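PDB 4N1Y: estrogen receptor from Crassostrea gigas, which probably regulates transcription as a steroid-receptor relative that appears to be constitutively active, without needing hormone. Local coordinates for residues 42-47 against 99-104. Numbering follows the deposited sequence.
Sequences VKLAER and AFAPDL
L44 projects from helix 34-56 onto the backbone corner at F100 and A101. L44 CB itself touches nothing on the loop. L44 CG comes to 4.3 Å from F100 O, still without real contact, and the side chain forks there. Of the two methyls, L44 CD1 lies 4.4 Å from A101 CB, a loose approach. CD2 does the main touching: L44 CD2 reaches A101 CB at 3.7 Å and F100 CB at 3.8 Å. The same L44 CD2 sits 3.3 Å from F100 O, so one methyl rests against two CB atoms and the carbonyl between them. The torsion that sends it there holds CG anti to the backbone N (chi1 -174°). This is the beta-hairpin of the nuclear receptor ligand-binding domain, strands 97-99 and 104-107, packed through the F100 corner and the first residue of the turn on the long helix 34-56 of the helical sandwich. The type I turn from A101 to L104 is closed by L104 N, hydrogen-bonded to A101 O at 3.0 Å. Just beside it, F100 N hydrogen-bonds to L104 O at 3.2 Å and joins the two arms. Of the F100 side chain, CB alone stays within touching distance of L44: CG is anti to the carbonyl carbon (chi1 -59°), the side chain turns toward L41, also on helix 34-56, and its ring meets that of F120 with planes at about 50°. On another side of helix 34-56, V42 and E46 touch L224 of helix 222-229, while K43 NZ bridges to E46 OE2, reached from above the carboxylate plane.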
loop_
_atom_site.group_PDB
_atom_site.type_symbol
_atom_site.label_atom_id
_atom_site.label_comp_id
_atom_site.label_asym_id
_atom_site.label_seq_id
_atom_site.Cartn_x
_atom_site.Cartn_y
_atom_site.Cartn_z
ATOM N N VAL B 42 -2.943 -22.512 5.185
ATOM C CA VAL B 42 -1.979 -22.096 6.191
ATOM C C VAL B 42 -0.633 -22.765 6.010
ATOM O O VAL B 42 0.403 -22.115 6.146
ATOM C CB VAL B 42 -2.488 -22.403 7.619
ATOM C CG1 VAL B 42 -1.337 -22.534 8.610
ATOM C CG2 VAL B 42 -3.477 -21.353 8.057
ATOM N N LYS B 43 -0.631 -24.056 5.706
ATOM C CA LYS B 43 0.648 -24.727 5.619
ATOM C C LYS B 43 1.265 -24.713 4.228
ATOM O O LYS B 43 2.482 -24.854 4.090
ATOM C CB LYS B 43 0.535 -26.122 6.189
ATOM C CG LYS B 43 1.450 -26.073 7.359
ATOM C CD LYS B 43 1.384 -27.129 8.428
ATOM C CE LYS B 43 2.304 -26.534 9.448
ATOM N NZ LYS B 43 1.774 -25.122 9.794
ATOM N N LEU B 44 0.451 -24.455 3.211
ATOM C CA LEU B 44 0.997 -24.177 1.905
ATOM C C LEU B 44 1.799 -22.900 2.081
ATOM O O LEU B 44 2.910 -22.765 1.557
ATOM C CB LEU B 44 -0.101 -24.007 0.872
ATOM C CG LEU B 44 0.422 -23.862 -0.548
ATOM C CD1 LEU B 44 1.290 -25.046 -0.937
ATOM C CD2 LEU B 44 -0.736 -23.705 -1.497
ATOM N N ALA B 45 1.246 -21.994 2.887
ATOM C CA ALA B 45 1.872 -20.717 3.164
ATOM C C ALA B 45 3.212 -20.915 3.833
ATOM O O ALA B 45 4.176 -20.235 3.502
ATOM C CB ALA B 45 0.988 -19.878 4.032
ATOM N N GLU B 46 3.276 -21.841 4.777
ATOM C CA GLU B 46 4.520 -22.067 5.497
ATOM C C GLU B 46 5.622 -22.660 4.617
ATOM O O GLU B 46 6.794 -22.307 4.770
ATOM C CB GLU B 46 4.279 -22.942 6.720
ATOM C CG GLU B 46 4.596 -22.163 7.969
ATOM C CD GLU B 46 4.680 -23.005 9.210
ATOM O OE1 GLU B 46 5.735 -23.638 9.435
ATOM O OE2 GLU B 46 3.690 -23.005 9.972
ATOM N N ARG B 47 5.259 -23.542 3.692
ATOM C CA ARG B 47 6.260 -24.115 2.800
ATOM C C ARG B 47 6.770 -23.025 1.852
ATOM O O ARG B 47 7.968 -22.898 1.628
ATOM C CB ARG B 47 5.678 -25.296 2.028
ATOM C CG ARG B 47 5.203 -26.427 2.932
ATOM C CD ARG B 47 5.105 -27.767 2.192
ATOM N NE ARG B 47 4.547 -27.601 0.849
ATOM C CZ ARG B 47 4.863 -28.352 -0.201
ATOM N NH1 ARG B 47 5.741 -29.342 -0.079
ATOM N NH2 ARG B 47 4.294 -28.113 -1.374
ATOM N N ALA B 99 -5.041 -19.514 -7.825
ATOM C CA ALA B 99 -4.318 -20.772 -7.815
ATOM C C ALA B 99 -3.218 -20.742 -6.755
ATOM O O ALA B 99 -2.096 -20.316 -7.034
ATOM C CB ALA B 99 -3.742 -21.057 -9.187
ATOM N N PHE B 100 -3.543 -21.191 -5.545
ATOM C CA PHE B 100 -2.577 -21.211 -4.444
ATOM C C PHE B 100 -1.522 -22.266 -4.694
ATOM O O PHE B 100 -0.336 -22.094 -4.394
ATOM C CB PHE B 100 -3.292 -21.438 -3.121
ATOM C CG PHE B 100 -4.308 -20.393 -2.837
ATOM C CD1 PHE B 100 -3.930 -19.173 -2.307
ATOM C CD2 PHE B 100 -5.643 -20.611 -3.143
ATOM C CE1 PHE B 100 -4.865 -18.186 -2.073
ATOM C CE2 PHE B 100 -6.587 -19.631 -2.905
ATOM C CZ PHE B 100 -6.199 -18.416 -2.370
ATOM N N ALA B 101 -1.979 -23.364 -5.258
ATOM C CA ALA B 101 -1.101 -24.374 -5.780
ATOM C C ALA B 101 -1.810 -24.889 -7.020
ATOM O O ALA B 101 -2.997 -24.609 -7.209
ATOM C CB ALA B 101 -0.861 -25.476 -4.753
ATOM N N PRO B 102 -1.093 -25.609 -7.895
ATOM C CA PRO B 102 -1.808 -26.267 -8.993
ATOM C C PRO B 102 -2.864 -27.206 -8.403
ATOM O O PRO B 102 -3.961 -27.404 -8.930
ATOM C CB PRO B 102 -0.708 -27.054 -9.717
ATOM C CG PRO B 102 0.569 -26.426 -9.307
ATOM C CD PRO B 102 0.360 -25.842 -7.947
ATOM N N ASP B 103 -2.492 -27.730 -7.240
ATOM C CA ASP B 103 -3.246 -28.669 -6.427
ATOM C C ASP B 103 -4.471 -28.035 -5.755
ATOM O O ASP B 103 -5.291 -28.734 -5.166
ATOM C CB ASP B 103 -2.275 -29.182 -5.354
ATOM C CG ASP B 103 -2.538 -30.583 -4.924
ATOM O OD1 ASP B 103 -3.713 -30.997 -4.884
ATOM O OD2 ASP B 103 -1.544 -31.277 -4.624
ATOM N N LEU B 104 -4.602 -26.713 -5.864
ATOM C CA LEU B 104 -5.569 -26.005 -5.042
ATOM C C LEU B 104 -6.044 -24.686 -5.650
ATOM O O LEU B 104 -5.588 -23.609 -5.243
ATOM C CB LEU B 104 -4.968 -25.742 -3.663
ATOM C CG LEU B 104 -5.957 -25.278 -2.607
ATOM C CD1 LEU B 104 -7.014 -26.362 -2.501
ATOM C CD2 LEU B 104 -5.260 -25.060 -1.278
#